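Local coordinates for protein Adenylate/guanylate cyclase/hydrolase, alpha/beta fold family (Ruegeria pomeroyi, PDB 3MR7) that probably makes cyclic AMP from ATP, as the class III cyclase domain of a longer protein that also carries an alpha/beta-hydrolase family region, at residues A[49-54]-A[61-66]; A[83-86]-A[92-95]; A[137-142]-A[148-153]. All coordinates share one frame; numbering follows the deposited sequence.

The three contacts lie one after another along a single class III cyclase domain and do not touch. Contact 1 pairs the two strands of the beta hairpin, 51-56 and 59-64. Helix 67-84 follows that hairpin, and its far end enters contact 2, where the connection to strand 96-107 folds back on it; the two centres are 25 Å apart. Contact 3 reaches the same sheet as contact 1 from the side of strands 132-135 and 161-170, with 20 Å between centres and about 7 Å between nearest atoms. Contact 1 stands next to the hairpin turn, which in class III cyclases helps form the metal-dependent active site; contacts 2 and 3 are structural packing.

Contact 1 (A[49-54]-A[61-66]); sequences GGQIVK and LARFDT
The beta hairpin of the class III cyclase domain brings Gln-51 opposite Arg-63 and Ile-52 opposite Ala-62, with strand 59-64 lying between strand 51-56 and strand 4-15. Gln-51 and Arg-63 form an antiparallel hydrogen-bonded pair, Gln-51 N reaching Arg-63 O at 2.9 Å while Arg-63 N returns to Gln-51 O. Ile-52 and Ala-62 form the non-hydrogen-bonded pair that follows, and their side chains turn toward helix 27-47. Beyond it the pairing slips by one residue. Val-53 and Lys-54 both face Leu-61, a classic beta bulge: Leu-61 O takes Val-53 N at 2.7 Å and, weakly, Lys-54 N at 3.4 Å, and Leu-61 N bonds back to Lys-54 O. The ammonium of Lys-54 forms a salt bridge with Asp-111.

On the face opposite Ile-52 and Ala-62, which Lys-54 and Leu-61 share, the side chains of Gln-51 and Arg-63 run alongside each other, pointing the same way. Their flat ends are turned 56° apart, and Gln-51 OE1 lies over a face of the guanidinium, not in line with an N-H, so they pack without a hydrogen bond. Arg-63 CG sits between the backbone N and the carbonyl carbon (chi1 74°), and from there the extended chain passes Val-53, whose CG2 is 4.0 Å from Arg-63 CD. With an alanine here in place of Arg-63, the Gln-51 amide would probably lose the flat group it lies against, and a gap would open beside Val-53 CG2. Toward helix 67-84, Phe-64 packs on Ala-69, Ala-70 and Cys-73. One face of its ring meets backbone: Gly-50 CA lies over it, 3.9 Å from the centroid of the Phe-64 ring, in a CH-pi contact.

Contact 2 (A[83-86]-A[92-95]); sequences QREE and ERIQ
Glu-85, the first residue past helix 67-84, points its side chain at Arg-93 and Ile-94, where the chain returns toward strand 96-107. Its CB rests against the aliphatic part of Arg-93, 3.8 Å from Arg-93 CG. The first torsion (chi1 -76°) sets Glu-85 CG beside its own backbone N, 3.7 Å from Ile-94 O. A bend at chi2 (-74°) then turns Glu-85 CD and the carboxylate to the Ile-94 amide, and the carboxylate divides its work between its two oxygens. Glu-85 OE1 accepts the N-H of Ile-94 at 2.6 Å in a nearly straight bond, met on the anti side and somewhat out of the carboxylate plane. Glu-85 OE2 turns to helix 27-47, where Arg-32 NE forms a salt bridge with it and the hydroxyl of Tyr-36 a hydrogen bond.

Arg-93 contributes mostly its length. Extended from CG to NE, its aliphatic part runs past Glu-85 O at the end of the helix. Arg-93 NE is also near that carbonyl, but its N-H is poorly aimed there and is spent on Thr-88 O, within the connecting loop. Farther out, Glu-86 CA covers one face of the Arg-93 guanidinium. The side chain of Ile-94 leaves in another direction, onto Val-29, Arg-32 and Gln-33 of helix 27-47.

Glu-85 OE1 and Arg-93 NE stay 6.1 Å apart, so this acid and base are neighbours without a salt bridge. The buried carboxylate instead has the Ile-94 amide among the partners of OE1, and Arg-32 and Tyr-36 at OE2, surroundings likely to keep it ionised while it ties the returning loop to both helices.

Contact 3 (A[137-142]-A[148-153]); sequences IVHQIT and EPFTDL
His-139 and Phe-150 carry the whole of this small surface contact, and the touch between them is apolar. The imidazole comes up to the benzylic carbon of the phenylalanine: His-139 CD2 lies 3.9 Å from Phe-150 CB, with His-139 NE2 only slightly farther from that same carbon. CG of His-139 stands opposite the backbone N (chi1 -173°), which carries the ring out from the helix toward Phe-150.

As an aromatic pair the two are oblique. Their centroids are 6.0 Å apart and their planes 59° apart, and the two side chains pass one another running in opposing senses. Each ring has another aromatic partner on strand 161-170, His-139 stacking on Trp-168 and Phe-150 meeting Trp-170.

The two segments share no hydrogen bond. Within the helix, Thr-142 OG1 donates to Val-138 O at 2.6 Å, approaching from above the carbonyl plane, one turn along.

Both His-139 and Phe-150 also touch Val-134 of strand 132-135. The contact thus joins helix 136-142 to the residue leading into strand 151-158, beside the tryptophans of strand 161-170, while Val-138 and Thr-142 pack on strand 96-107 and helix 67-84 respectively.

Contact 1 (A[49-54]-A[61-66])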
ATOM      1  N   GLY A  49       9.271   5.129  24.953  1.00 42.01           N
ATOM      2  CA  GLY A  49       8.154   5.646  25.727  1.00 54.34           C
ATOM      3  C   GLY A  49       6.776   5.400  25.134  1.00 58.13           C
ATOM      4  O   GLY A  49       5.730   5.734  25.723  1.00 59.83           O
ATOM      5  N   GLY A  50       6.764   4.801  23.959  1.00 52.98           N
ATOM      6  CA  GLY A  50       5.511   4.603  23.261  1.00 58.98           C
ATOM      7  C   GLY A  50       4.668   3.492  23.831  1.00 55.20           C
ATOM      8  O   GLY A  50       5.116   2.738  24.695  1.00 62.87           O
ATOM      9  N   GLN A  51       3.435   3.413  23.352  1.00 53.35           N
ATOM     10  CA  GLN A  51       2.565   2.285  23.634  1.00 64.42           C
ATOM     11  C   GLN A  51       1.947   1.822  22.350  1.00 59.75           C
ATOM     12  O   GLN A  51       1.440   2.635  21.573  1.00 56.01           O
ATOM     13  CB  GLN A  51       1.403   2.669  24.541  1.00 72.21           C
ATOM     14  CG  GLN A  51       1.739   3.504  25.731  1.00 84.91           C
ATOM     15  CD  GLN A  51       0.490   3.880  26.474  1.00 93.81           C
ATOM     16  OE1 GLN A  51       0.315   5.029  26.878  1.00 97.36           O
ATOM     17  NE2 GLN A  51      -0.414   2.911  26.633  1.00 93.74           N
ATOM     18  N   ILE A  52       1.963   0.515  22.135  1.00 61.93           N
ATOM     19  CA  ILE A  52       1.129  -0.064  21.105  1.00 58.45           C
ATOM     20  C   ILE A  52      -0.332   0.132  21.481  1.00 57.49           C
ATOM     21  O   ILE A  52      -0.707  -0.109  22.604  1.00 63.98           O
ATOM     22  CB  ILE A  52       1.386  -1.541  20.977  1.00 57.23           C
ATOM     23  CG1 ILE A  52       2.730  -1.771  20.282  1.00 61.26           C
ATOM     24  CG2 ILE A  52       0.254  -2.172  20.214  1.00 57.08           C
ATOM     25  CD1 ILE A  52       3.449  -3.032  20.741  1.00 59.91           C
ATOM     26  N   VAL A  53      -1.147   0.600  20.549  1.00 61.66           N
ATOM     27  CA  VAL A  53      -2.579   0.700  20.760  1.00 55.03           C
ATOM     28  C   VAL A  53      -3.248  -0.577  20.287  1.00 57.90           C
ATOM     29  O   VAL A  53      -4.170  -1.047  20.907  1.00 61.18           O
ATOM     30  CB  VAL A  53      -3.167   1.817  19.929  1.00 56.12           C
ATOM     31  CG1 VAL A  53      -4.677   1.665  19.859  1.00 59.37           C
ATOM     32  CG2 VAL A  53      -2.744   3.175  20.482  1.00 60.00           C
ATOM     33  N   LYS A  54      -2.791  -1.135  19.177  1.00 57.85           N
ATOM     34  CA  LYS A  54      -3.437  -2.323  18.631  1.00 62.76           C
ATOM     35  C   LYS A  54      -2.861  -2.762  17.289  1.00 59.68           C
ATOM     36  O   LYS A  54      -2.307  -1.971  16.543  1.00 52.26           O
ATOM     37  CB  LYS A  54      -4.917  -2.052  18.434  1.00 56.45           C
ATOM     38  CG  LYS A  54      -5.229  -1.322  17.164  1.00 60.97           C
ATOM     39  CD  LYS A  54      -6.516  -0.575  17.329  1.00 64.03           C
ATOM     40  CE  LYS A  54      -7.085  -0.182  16.013  1.00 67.64           C
ATOM     41  NZ  LYS A  54      -8.203   0.720  16.273  1.00 70.09           N
ATOM     42  N   LEU A  61      -0.602   0.161  15.351  1.00 57.96           N
ATOM     43  CA  LEU A  61      -0.799   1.566  15.644  1.00 55.77           C
ATOM     44  C   LEU A  61      -0.217   1.835  17.006  1.00 55.64           C
ATOM     45  O   LEU A  61      -0.576   1.170  17.962  1.00 68.30           O
ATOM     46  CB  LEU A  61      -2.287   1.831  15.680  1.00 48.10           C
ATOM     47  CG  LEU A  61      -2.828   3.218  15.440  1.00 50.37           C
ATOM     48  CD1 LEU A  61      -2.310   3.715  14.155  1.00 44.50           C
ATOM     49  CD2 LEU A  61      -4.322   3.074  15.357  1.00 60.70           C
ATOM     50  N   ALA A  62       0.692   2.786  17.122  1.00 49.34           N
ATOM     51  CA  ALA A  62       1.274   3.049  18.435  1.00 51.69           C
ATOM     52  C   ALA A  62       1.293   4.529  18.663  1.00 59.55           C
ATOM     53  O   ALA A  62       1.183   5.298  17.725  1.00 53.50           O
ATOM     54  CB  ALA A  62       2.674   2.477  18.550  1.00 39.75           C
ATOM     55  N   ARG A  63       1.438   4.942  19.910  1.00 63.38           N
ATOM     56  CA  ARG A  63       1.433   6.362  20.184  1.00 57.60           C
ATOM     57  C   ARG A  63       2.496   6.747  21.168  1.00 50.44           C
ATOM     58  O   ARG A  63       2.891   5.962  22.016  1.00 43.70           O
ATOM     59  CB  ARG A  63       0.070   6.811  20.686  1.00 60.15           C
ATOM     60  CG  ARG A  63      -0.224   6.408  22.107  1.00 64.22           C
ATOM     61  CD  ARG A  63      -1.697   6.540  22.373  1.00 61.55           C
ATOM     62  NE  ARG A  63      -2.053   5.855  23.596  1.00 72.74           N
ATOM     63  CZ  ARG A  63      -1.966   6.401  24.803  1.00 74.50           C
ATOM     64  NH1 ARG A  63      -1.536   7.647  24.950  1.00 73.67           N
ATOM     65  NH2 ARG A  63      -2.315   5.695  25.861  1.00 69.84           N
ATOM     66  N   PHE A  64       2.923   7.992  21.047  1.00 44.98           N
ATOM     67  CA  PHE A  64       4.073   8.523  21.753  1.00 48.77           C
ATOM     68  C   PHE A  64       3.766   9.921  22.334  1.00 57.51           C
ATOM     69  O   PHE A  64       2.859  10.629  21.884  1.00 46.74           O
ATOM     70  CB  PHE A  64       5.271   8.635  20.797  1.00 48.80           C
ATOM     71  CG  PHE A  64       5.758   7.325  20.252  1.00 51.22           C
ATOM     72  CD1 PHE A  64       6.883   6.707  20.793  1.00 57.20           C
ATOM     73  CD2 PHE A  64       5.116   6.720  19.177  1.00 56.43           C
ATOM     74  CE1 PHE A  64       7.347   5.489  20.286  1.00 60.59           C
ATOM     75  CE2 PHE A  64       5.572   5.506  18.660  1.00 56.51           C
ATOM     76  CZ  PHE A  64       6.692   4.886  19.221  1.00 55.33           C
ATOM     77  N   ASP A  65       4.542  10.323  23.328  1.00 62.42           N
ATOM     78  CA  ASP A  65       4.304  11.592  23.981  1.00 61.84           C
ATOM     79  C   ASP A  65       4.990  12.722  23.270  1.00 63.74           C
ATOM     80  O   ASP A  65       4.506  13.851  23.305  1.00 72.79           O
ATOM     81  CB  ASP A  65       4.760  11.532  25.422  1.00 63.94           C
ATOM     82  CG  ASP A  65       3.770  10.813  26.292  1.00 78.25           C
ATOM     83  OD1 ASP A  65       2.545  10.891  25.996  1.00 75.89           O
ATOM     84  OD2 ASP A  65       4.224  10.159  27.259  1.00 84.23           O
ATOM     85  N   THR A  66       6.118  12.430  22.633  1.00 51.12           N
ATOM     86  CA  THR A  66       6.771  13.438  21.816  1.00 55.75           C
ATOM     87  C   THR A  66       6.785  13.026  20.368  1.00 59.66           C
ATOM     88  O   THR A  66       6.782  11.846  20.073  1.00 66.83           O
ATOM     89  CB  THR A  66       8.206  13.757  22.293  1.00 61.09           C
ATOM     90  OG1 THR A  66       8.962  12.545  22.497  1.00 54.15           O
ATOM     91  CG2 THR A  66       8.126  14.531  23.578  1.00 71.93           C
TER

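Contact 2 (A[83-86]-A[92-95])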
ATOM      1  N   GLN A  83      20.058  -3.455   8.116  1.00 52.45           N
ATOM      2  CA  GLN A  83      21.182  -4.313   8.460  1.00 59.25           C
ATOM      3  C   GLN A  83      20.751  -5.765   8.532  1.00 60.31           C
ATOM      4  O   GLN A  83      21.409  -6.638   7.975  1.00 68.15           O
ATOM      5  CB  GLN A  83      21.777  -3.916   9.803  1.00 68.54           C
ATOM      6  CG  GLN A  83      22.344  -2.524   9.856  1.00 82.59           C
ATOM      7  CD  GLN A  83      23.062  -2.262  11.166  1.00101.85           C
ATOM      8  OE1 GLN A  83      23.844  -1.311  11.284  1.00108.69           O
ATOM      9  NE2 GLN A  83      22.810  -3.118  12.161  1.00104.26           N
ATOM     10  N   ARG A  84      19.644  -6.021   9.218  1.00 53.21           N
ATOM     11  CA  ARG A  84      19.215  -7.389   9.490  1.00 59.25           C
ATOM     12  C   ARG A  84      18.892  -8.203   8.225  1.00 64.47           C
ATOM     13  O   ARG A  84      18.976  -9.439   8.217  1.00 64.29           O
ATOM     14  CB  ARG A  84      18.005  -7.391  10.424  1.00 63.16           C
ATOM     15  CG  ARG A  84      18.210  -6.701  11.766  1.00 68.00           C
ATOM     16  CD  ARG A  84      19.123  -7.487  12.656  1.00 78.05           C
ATOM     17  NE  ARG A  84      18.713  -8.889  12.812  1.00 87.35           N
ATOM     18  CZ  ARG A  84      18.083  -9.375  13.883  1.00 85.54           C
ATOM     19  NH1 ARG A  84      17.780  -8.553  14.881  1.00 89.74           N
ATOM     20  NH2 ARG A  84      17.758 -10.671  13.957  1.00 71.34           N
ATOM     21  N   GLU A  85      18.522  -7.516   7.157  1.00 54.08           N
ATOM     22  CA  GLU A  85      18.103  -8.201   5.953  1.00 49.24           C
ATOM     23  C   GLU A  85      19.104  -8.066   4.801  1.00 61.98           C
ATOM     24  O   GLU A  85      18.790  -8.421   3.668  1.00 63.92           O
ATOM     25  CB  GLU A  85      16.725  -7.686   5.514  1.00 44.35           C
ATOM     26  CG  GLU A  85      15.571  -8.222   6.351  1.00 50.92           C
ATOM     27  CD  GLU A  85      15.248  -9.685   6.049  1.00 59.46           C
ATOM     28  OE1 GLU A  85      14.497  -9.932   5.074  1.00 56.26           O
ATOM     29  OE2 GLU A  85      15.752 -10.580   6.778  1.00 57.75           O
ATOM     30  N   GLU A  86      20.304  -7.558   5.071  1.00 60.18           N
ATOM     31  CA  GLU A  86      21.204  -7.215   3.971  1.00 58.71           C
ATOM     32  C   GLU A  86      21.874  -8.428   3.307  1.00 69.05           C
ATOM     33  O   GLU A  86      22.357  -8.335   2.175  1.00 75.64           O
ATOM     34  CB  GLU A  86      22.253  -6.212   4.425  1.00 53.01           C
ATOM     35  CG  GLU A  86      23.327  -6.854   5.262  1.00 72.98           C
ATOM     36  CD  GLU A  86      24.169  -5.849   6.022  1.00 84.75           C
ATOM     37  OE1 GLU A  86      24.194  -4.649   5.633  1.00 76.18           O
ATOM     38  OE2 GLU A  86      24.804  -6.281   7.015  1.00 88.49           O
ATOM     39  N   GLU A  92      13.463 -10.744  -1.636  1.00 79.47           N
ATOM     40  CA  GLU A  92      13.020 -11.629  -0.566  1.00 75.37           C
ATOM     41  C   GLU A  92      13.064 -10.983   0.819  1.00 66.59           C
ATOM     42  O   GLU A  92      12.581 -11.550   1.789  1.00 64.01           O
ATOM     43  CB  GLU A  92      13.855 -12.897  -0.548  1.00 78.99           C
ATOM     44  CG  GLU A  92      13.675 -13.773  -1.756  1.00 87.82           C
ATOM     45  CD  GLU A  92      14.423 -15.092  -1.628  1.00 95.06           C
ATOM     46  OE1 GLU A  92      15.009 -15.530  -2.640  1.00 96.29           O
ATOM     47  OE2 GLU A  92      14.431 -15.686  -0.516  1.00 93.35           O
ATOM     48  N   ARG A  93      13.654  -9.804   0.913  1.00 56.39           N
ATOM     49  CA  ARG A  93      13.792  -9.154   2.206  1.00 64.67           C
ATOM     50  C   ARG A  93      12.439  -8.766   2.828  1.00 66.45           C
ATOM     51  O   ARG A  93      11.459  -8.486   2.128  1.00 70.27           O
ATOM     52  CB  ARG A  93      14.692  -7.930   2.081  1.00 59.07           C
ATOM     53  CG  ARG A  93      16.146  -8.271   1.819  1.00 59.51           C
ATOM     54  CD  ARG A  93      16.955  -7.012   1.630  1.00 60.96           C
ATOM     55  NE  ARG A  93      18.273  -7.310   1.085  1.00 65.78           N
ATOM     56  CZ  ARG A  93      19.007  -6.436   0.414  1.00 69.98           C
ATOM     57  NH1 ARG A  93      18.545  -5.212   0.192  1.00 68.18           N
ATOM     58  NH2 ARG A  93      20.194  -6.784  -0.043  1.00 75.62           N
ATOM     59  N   ILE A  94      12.386  -8.769   4.150  1.00 57.19           N
ATOM     60  CA  ILE A  94      11.207  -8.296   4.850  1.00 57.16           C
ATOM     61  C   ILE A  94      11.404  -6.807   5.009  1.00 52.91           C
ATOM     62  O   ILE A  94      12.460  -6.371   5.428  1.00 62.91           O
ATOM     63  CB  ILE A  94      11.087  -8.941   6.253  1.00 52.40           C
ATOM     64  CG1 ILE A  94      10.853 -10.443   6.124  1.00 57.83           C
ATOM     65  CG2 ILE A  94       9.991  -8.278   7.080  1.00 40.40           C
ATOM     66  CD1 ILE A  94      10.296 -11.108   7.377  1.00 64.10           C
ATOM     67  N   GLN A  95      10.415  -6.011   4.653  1.00 47.78           N
ATOM     68  CA  GLN A  95      10.518  -4.594   4.953  1.00 48.57           C
ATOM     69  C   GLN A  95       9.232  -4.057   5.500  1.00 45.97           C
ATOM     70  O   GLN A  95       8.151  -4.398   5.012  1.00 42.64           O
ATOM     71  CB  GLN A  95      10.857  -3.791   3.718  1.00 42.20           C
ATOM     72  CG  GLN A  95      12.174  -4.096   3.103  1.00 43.79           C
ATOM     73  CD  GLN A  95      12.332  -3.369   1.764  1.00 50.24           C
ATOM     74  OE1 GLN A  95      11.612  -3.647   0.795  1.00 54.90           O
ATOM     75  NE2 GLN A  95      13.246  -2.419   1.717  1.00 42.72           N
TER

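Contact 3 (A[137-142]-A[148-153])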
ATOM      1  N   ILE A 137       3.203  18.471   9.525  1.00 52.19           N
ATOM      2  CA  ILE A 137       3.227  18.895  10.917  1.00 51.66           C
ATOM      3  C   ILE A 137       4.399  18.192  11.618  1.00 54.96           C
ATOM      4  O   ILE A 137       5.143  18.832  12.376  1.00 52.77           O
ATOM      5  CB  ILE A 137       1.975  18.492  11.675  1.00 51.80           C
ATOM      6  CG1 ILE A 137       0.743  19.123  11.112  1.00 59.34           C
ATOM      7  CG2 ILE A 137       2.035  18.951  13.072  1.00 56.94           C
ATOM      8  CD1 ILE A 137      -0.479  18.391  11.659  1.00 50.85           C
ATOM      9  N   VAL A 138       4.558  16.879  11.395  1.00 43.96           N
ATOM     10  CA  VAL A 138       5.595  16.140  12.122  1.00 39.10           C
ATOM     11  C   VAL A 138       6.935  16.680  11.709  1.00 42.32           C
ATOM     12  O   VAL A 138       7.837  16.877  12.526  1.00 42.20           O
ATOM     13  CB  VAL A 138       5.574  14.616  11.888  1.00 41.74           C
ATOM     14  CG1 VAL A 138       6.898  14.005  12.262  1.00 20.38           C
ATOM     15  CG2 VAL A 138       4.474  13.958  12.707  1.00 46.77           C
ATOM     16  N   HIS A 139       7.045  16.967  10.422  1.00 45.77           N
ATOM     17  CA  HIS A 139       8.310  17.444   9.881  1.00 43.22           C
ATOM     18  C   HIS A 139       8.755  18.790  10.430  1.00 43.00           C
ATOM     19  O   HIS A 139       9.942  18.978  10.660  1.00 44.38           O
ATOM     20  CB  HIS A 139       8.280  17.510   8.366  1.00 42.14           C
ATOM     21  CG  HIS A 139       9.607  17.843   7.781  1.00 48.70           C
ATOM     22  ND1 HIS A 139       9.908  19.099   7.287  1.00 47.41           N
ATOM     23  CD2 HIS A 139      10.729  17.109   7.647  1.00 49.21           C
ATOM     24  CE1 HIS A 139      11.149  19.101   6.856  1.00 57.70           C
ATOM     25  NE2 HIS A 139      11.677  17.906   7.063  1.00 55.53           N
ATOM     26  N   GLN A 140       7.821  19.721  10.630  1.00 36.21           N
ATOM     27  CA  GLN A 140       8.194  21.064  11.069  1.00 41.59           C
ATOM     28  C   GLN A 140       8.731  20.989  12.493  1.00 50.35           C
ATOM     29  O   GLN A 140       9.542  21.817  12.902  1.00 54.05           O
ATOM     30  CB  GLN A 140       7.023  22.043  10.988  1.00 33.39           C
ATOM     31  CG  GLN A 140       6.400  22.162   9.625  1.00 42.37           C
ATOM     32  CD  GLN A 140       5.438  23.333   9.514  1.00 59.54           C
ATOM     33  OE1 GLN A 140       4.292  23.157   9.096  1.00 56.08           O
ATOM     34  NE2 GLN A 140       5.899  24.544   9.888  1.00 62.30           N
ATOM     35  N   ILE A 141       8.313  19.959  13.224  1.00 43.93           N
ATOM     36  CA  ILE A 141       8.695  19.804  14.632  1.00 47.12           C
ATOM     37  C   ILE A 141       9.963  18.996  14.792  1.00 52.84           C
ATOM     38  O   ILE A 141      10.684  19.170  15.778  1.00 51.40           O
ATOM     39  CB  ILE A 141       7.599  19.062  15.449  1.00 59.08           C
ATOM     40  CG1 ILE A 141       6.346  19.908  15.608  1.00 56.03           C
ATOM     41  CG2 ILE A 141       8.116  18.659  16.807  1.00 60.78           C
ATOM     42  CD1 ILE A 141       5.310  19.233  16.390  1.00 53.76           C
ATOM     43  N   THR A 142      10.239  18.101  13.835  1.00 54.26           N
ATOM     44  CA  THR A 142      11.327  17.137  14.025  1.00 53.43           C
ATOM     45  C   THR A 142      12.582  17.384  13.184  1.00 54.52           C
ATOM     46  O   THR A 142      13.663  16.928  13.549  1.00 48.21           O
ATOM     47  CB  THR A 142      10.836  15.697  13.817  1.00 53.89           C
ATOM     48  OG1 THR A 142      10.157  15.625  12.569  1.00 63.03           O
ATOM     49  CG2 THR A 142       9.853  15.314  14.901  1.00 50.81           C
ATOM     50  N   GLU A 148      19.020  12.736   9.988  1.00 56.53           N
ATOM     51  CA  GLU A 148      18.499  12.090   8.791  1.00 52.37           C
ATOM     52  C   GLU A 148      17.628  13.043   7.972  1.00 64.32           C
ATOM     53  O   GLU A 148      16.780  13.756   8.516  1.00 70.02           O
ATOM     54  CB  GLU A 148      17.713  10.840   9.157  1.00 39.68           C
ATOM     55  CG  GLU A 148      18.559   9.665   9.569  1.00 52.58           C
ATOM     56  CD  GLU A 148      18.800   9.597  11.047  1.00 69.31           C
ATOM     57  OE1 GLU A 148      18.882  10.667  11.686  1.00 77.29           O
ATOM     58  OE2 GLU A 148      18.910   8.468  11.572  1.00 73.60           O
ATOM     59  N   PRO A 149      17.852  13.069   6.652  1.00 60.84           N
ATOM     60  CA  PRO A 149      17.157  13.981   5.739  1.00 51.33           C
ATOM     61  C   PRO A 149      15.808  13.448   5.228  1.00 54.57           C
ATOM     62  O   PRO A 149      15.622  12.249   5.031  1.00 46.41           O
ATOM     63  CB  PRO A 149      18.135  14.093   4.574  1.00 43.15           C
ATOM     64  CG  PRO A 149      18.803  12.755   4.536  1.00 48.02           C
ATOM     65  CD  PRO A 149      18.911  12.299   5.969  1.00 52.87           C
ATOM     66  N   PHE A 150      14.879  14.369   5.002  1.00 57.70           N
ATOM     67  CA  PHE A 150      13.586  14.047   4.431  1.00 46.36           C
ATOM     68  C   PHE A 150      13.388  14.819   3.161  1.00 44.79           C
ATOM     69  O   PHE A 150      13.961  15.874   2.990  1.00 47.37           O
ATOM     70  CB  PHE A 150      12.463  14.403   5.402  1.00 44.04           C
ATOM     71  CG  PHE A 150      12.321  13.425   6.499  1.00 43.57           C
ATOM     72  CD1 PHE A 150      11.277  12.528   6.502  1.00 38.69           C
ATOM     73  CD2 PHE A 150      13.280  13.353   7.492  1.00 38.94           C
ATOM     74  CE1 PHE A 150      11.159  11.603   7.503  1.00 41.91           C
ATOM     75  CE2 PHE A 150      13.177  12.435   8.480  1.00 43.52           C
ATOM     76  CZ  PHE A 150      12.110  11.545   8.494  1.00 42.88           C
ATOM     77  N   THR A 151      12.537  14.287   2.299  1.00 36.01           N
ATOM     78  CA  THR A 151      12.242  14.875   1.031  1.00 44.88           C
ATOM     79  C   THR A 151      10.750  15.120   0.865  1.00 53.32           C
ATOM     80  O   THR A 151       9.959  14.199   1.017  1.00 52.16           O
ATOM     81  CB  THR A 151      12.591  13.881  -0.020  1.00 49.31           C
ATOM     82  OG1 THR A 151      13.988  13.625   0.061  1.00 52.55           O
ATOM     83  CG2 THR A 151      12.212  14.416  -1.390  1.00 43.94           C
ATOM     84  N   ASP A 152      10.382  16.352   0.531  1.00 49.33           N
ATOM     85  CA  ASP A 152       9.007  16.712   0.256  1.00 53.03           C
ATOM     86  C   ASP A 152       8.477  15.769  -0.825  1.00 55.46           C
ATOM     87  O   ASP A 152       9.129  15.527  -1.823  1.00 61.03           O
ATOM     88  CB  ASP A 152       8.928  18.196  -0.171  1.00 46.73           C
ATOM     89  CG  ASP A 152       7.504  18.702  -0.369  1.00 58.80           C
ATOM     90  OD1 ASP A 152       6.583  17.921  -0.716  1.00 59.65           O
ATOM     91  OD2 ASP A 152       7.304  19.922  -0.195  1.00 73.02           O
ATOM     92  N   LEU A 153       7.291  15.226  -0.603  1.00 57.65           N
ATOM     93  CA  LEU A 153       6.674  14.291  -1.526  1.00 51.63           C
ATOM     94  C   LEU A 153       5.448  14.909  -2.173  1.00 50.21           C
ATOM     95  O   LEU A 153       4.847  14.316  -3.043  1.00 54.43           O
ATOM     96  CB  LEU A 153       6.217  13.068  -0.751  1.00 50.55           C
ATOM     97  CG  LEU A 153       6.727  11.781  -1.336  1.00 54.89           C
ATOM     98  CD1 LEU A 153       8.206  11.956  -1.578  1.00 46.45           C
ATOM     99  CD2 LEU A 153       6.437  10.647  -0.388  1.00 59.32           C
TER